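Local coordinates for protein UL37 (Suid herpesvirus 1, PDB 4K70) that is an inner tegument protein that probably helps control viral trafficking, of which this chain is the largely helical N-terminal half, at residues G322-V327 with A375-V380. Sequence-based numbering, arbitrary orientation.
Sequences GVWEAV and AVVGGV
Val-377 meets two side chains of helix 321-329 at once, each with a different methyl. Its CG2 comes up to the six-membered end of the Trp-324 indole, at the ring edge and near the ring plane, 4.0 Å from CZ3 and 4.1 Å from CH2. Its other branch, CG1, lies 4.0 Å from CG1 of Val-327, the two valines running past each other in opposite directions. The side chains of Trp-324 and Val-377 cross at about a right angle. Trp-324 reaches this far because CG stands anti to the backbone N (chi1 176°), which swings the benzo ring across to helix 366-385 although the CB itself does not head there. Val-327 and Val-377, by contrast, both leave their helices toward the opposing one. No hydrogen bond joins the two segments, and only 93 Å² is buried between them, a light van der Waals touch with 8.4 Å separating the CA atoms of Val-327 and Val-377.

This is helix-to-helix packing in the strand-free, mainly helical N-terminal half of UL37, joining the short helix 321-329 to the longer helix 366-385 across 47 intervening, mostly helical residues. Further helices complete the apolar surroundings: Val-336 and Leu-340 of helix 333-342 pack on Val-327, while Val-426 of helix 422-431 touches Val-377. The indole also touches Cys-373 and Thr-374, about one turn before Val-377 on helix 366-385, and Leu-418. Trp-324 NE1 is hydrogen-bonded to O3 of a glycerol, probably picked up from the crystallisation liquor.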
loop_
_atom_site.group_PDB
_atom_site.type_symbol
_atom_site.label_atom_id
_atom_site.label_comp_id
_atom_site.label_asym_id
_atom_site.label_seq_id
_atom_site.Cartn_x
_atom_site.Cartn_y
_atom_site.Cartn_z
ATOM N N GLY A 322 -3.340 27.303 -8.446
ATOM C CA GLY A 322 -4.403 26.354 -8.730
ATOM C C GLY A 322 -4.087 24.929 -8.291
ATOM O O GLY A 322 -4.956 24.224 -7.756
ATOM N N VAL A 323 -2.848 24.483 -8.513
ATOM C CA VAL A 323 -2.510 23.111 -8.147
ATOM C C VAL A 323 -2.462 22.960 -6.633
ATOM O O VAL A 323 -2.895 21.947 -6.089
ATOM C CB VAL A 323 -1.192 22.618 -8.783
ATOM C CG1 VAL A 323 -0.041 23.528 -8.413
ATOM C CG2 VAL A 323 -0.913 21.164 -8.344
ATOM N N TRP A 324 -1.956 23.988 -5.958
ATOM C CA TRP A 324 -1.889 23.996 -4.500
ATOM C C TRP A 324 -3.295 23.982 -3.913
ATOM O O TRP A 324 -3.558 23.303 -2.916
ATOM C CB TRP A 324 -1.127 25.244 -4.016
ATOM C CG TRP A 324 -1.085 25.383 -2.530
ATOM C CD1 TRP A 324 -1.317 26.526 -1.803
ATOM C CD2 TRP A 324 -0.829 24.339 -1.569
ATOM N NE1 TRP A 324 -1.200 26.256 -0.462
ATOM C CE2 TRP A 324 -0.904 24.929 -0.290
ATOM C CE3 TRP A 324 -0.533 22.970 -1.674
ATOM C CZ2 TRP A 324 -0.708 24.192 0.883
ATOM C CZ3 TRP A 324 -0.332 22.244 -0.509
ATOM C CH2 TRP A 324 -0.411 22.856 0.753
ATOM N N GLU A 325 -4.194 24.752 -4.523
ATOM C CA GLU A 325 -5.601 24.726 -4.125
ATOM C C GLU A 325 -6.210 23.328 -4.302
ATOM O O GLU A 325 -6.891 22.814 -3.403
ATOM C CB GLU A 325 -6.415 25.773 -4.906
ATOM C CG GLU A 325 -6.121 27.211 -4.476
ATOM C CD GLU A 325 -6.792 28.266 -5.363
ATOM O OE1 GLU A 325 -7.691 27.896 -6.157
ATOM O OE2 GLU A 325 -6.413 29.464 -5.266
ATOM N N ALA A 326 -5.980 22.721 -5.464
ATOM C CA ALA A 326 -6.560 21.400 -5.727
ATOM C C ALA A 326 -5.971 20.332 -4.805
ATOM O O ALA A 326 -6.673 19.407 -4.390
ATOM C CB ALA A 326 -6.402 21.018 -7.191
ATOM N N VAL A 327 -4.684 20.462 -4.481
ATOM C CA VAL A 327 -4.019 19.538 -3.556
ATOM C C VAL A 327 -4.602 19.667 -2.150
ATOM O O VAL A 327 -4.817 18.680 -1.454
ATOM C CB VAL A 327 -2.481 19.797 -3.466
ATOM C CG1 VAL A 327 -1.926 19.192 -2.172
ATOM C CG2 VAL A 327 -1.744 19.255 -4.713
ATOM N N ALA A 375 5.154 21.109 -3.545
ATOM C CA ALA A 375 6.265 20.181 -3.704
ATOM C C ALA A 375 6.550 19.420 -2.415
ATOM O O ALA A 375 6.840 18.219 -2.445
ATOM C CB ALA A 375 7.521 20.904 -4.189
ATOM N N VAL A 376 6.456 20.098 -1.276
ATOM C CA VAL A 376 6.650 19.404 0.004
ATOM C C VAL A 376 5.560 18.343 0.275
ATOM O O VAL A 376 5.850 17.186 0.594
ATOM C CB VAL A 376 6.692 20.392 1.180
ATOM C CG1 VAL A 376 6.647 19.642 2.488
ATOM C CG2 VAL A 376 7.944 21.275 1.101
ATOM N N VAL A 377 4.300 18.742 0.168
ATOM C CA VAL A 377 3.208 17.787 0.365
ATOM C C VAL A 377 3.278 16.667 -0.686
ATOM O O VAL A 377 3.053 15.488 -0.385
ATOM C CB VAL A 377 1.856 18.496 0.309
ATOM C CG1 VAL A 377 0.708 17.466 0.251
ATOM C CG2 VAL A 377 1.702 19.413 1.516
ATOM N N GLY A 378 3.619 17.047 -1.915
ATOM C CA GLY A 378 3.701 16.110 -3.017
ATOM C C GLY A 378 4.735 15.017 -2.786
ATOM O O GLY A 378 4.491 13.841 -3.085
ATOM N N GLY A 379 5.901 15.403 -2.273
ATOM C CA GLY A 379 6.963 14.445 -2.026
ATOM C C GLY A 379 6.525 13.445 -0.978
ATOM O O GLY A 379 6.850 12.257 -1.037
ATOM N N VAL A 380 5.777 13.935 -0.002
ATOM C CA VAL A 380 5.283 13.068 1.054
ATOM C C VAL A 380 4.201 12.134 0.503
ATOM O O VAL A 380 4.231 10.926 0.737
ATOM C CB VAL A 380 4.775 13.884 2.247
ATOM C CG1 VAL A 380 4.134 12.963 3.293
ATOM C CG2 VAL A 380 5.928 14.698 2.854
#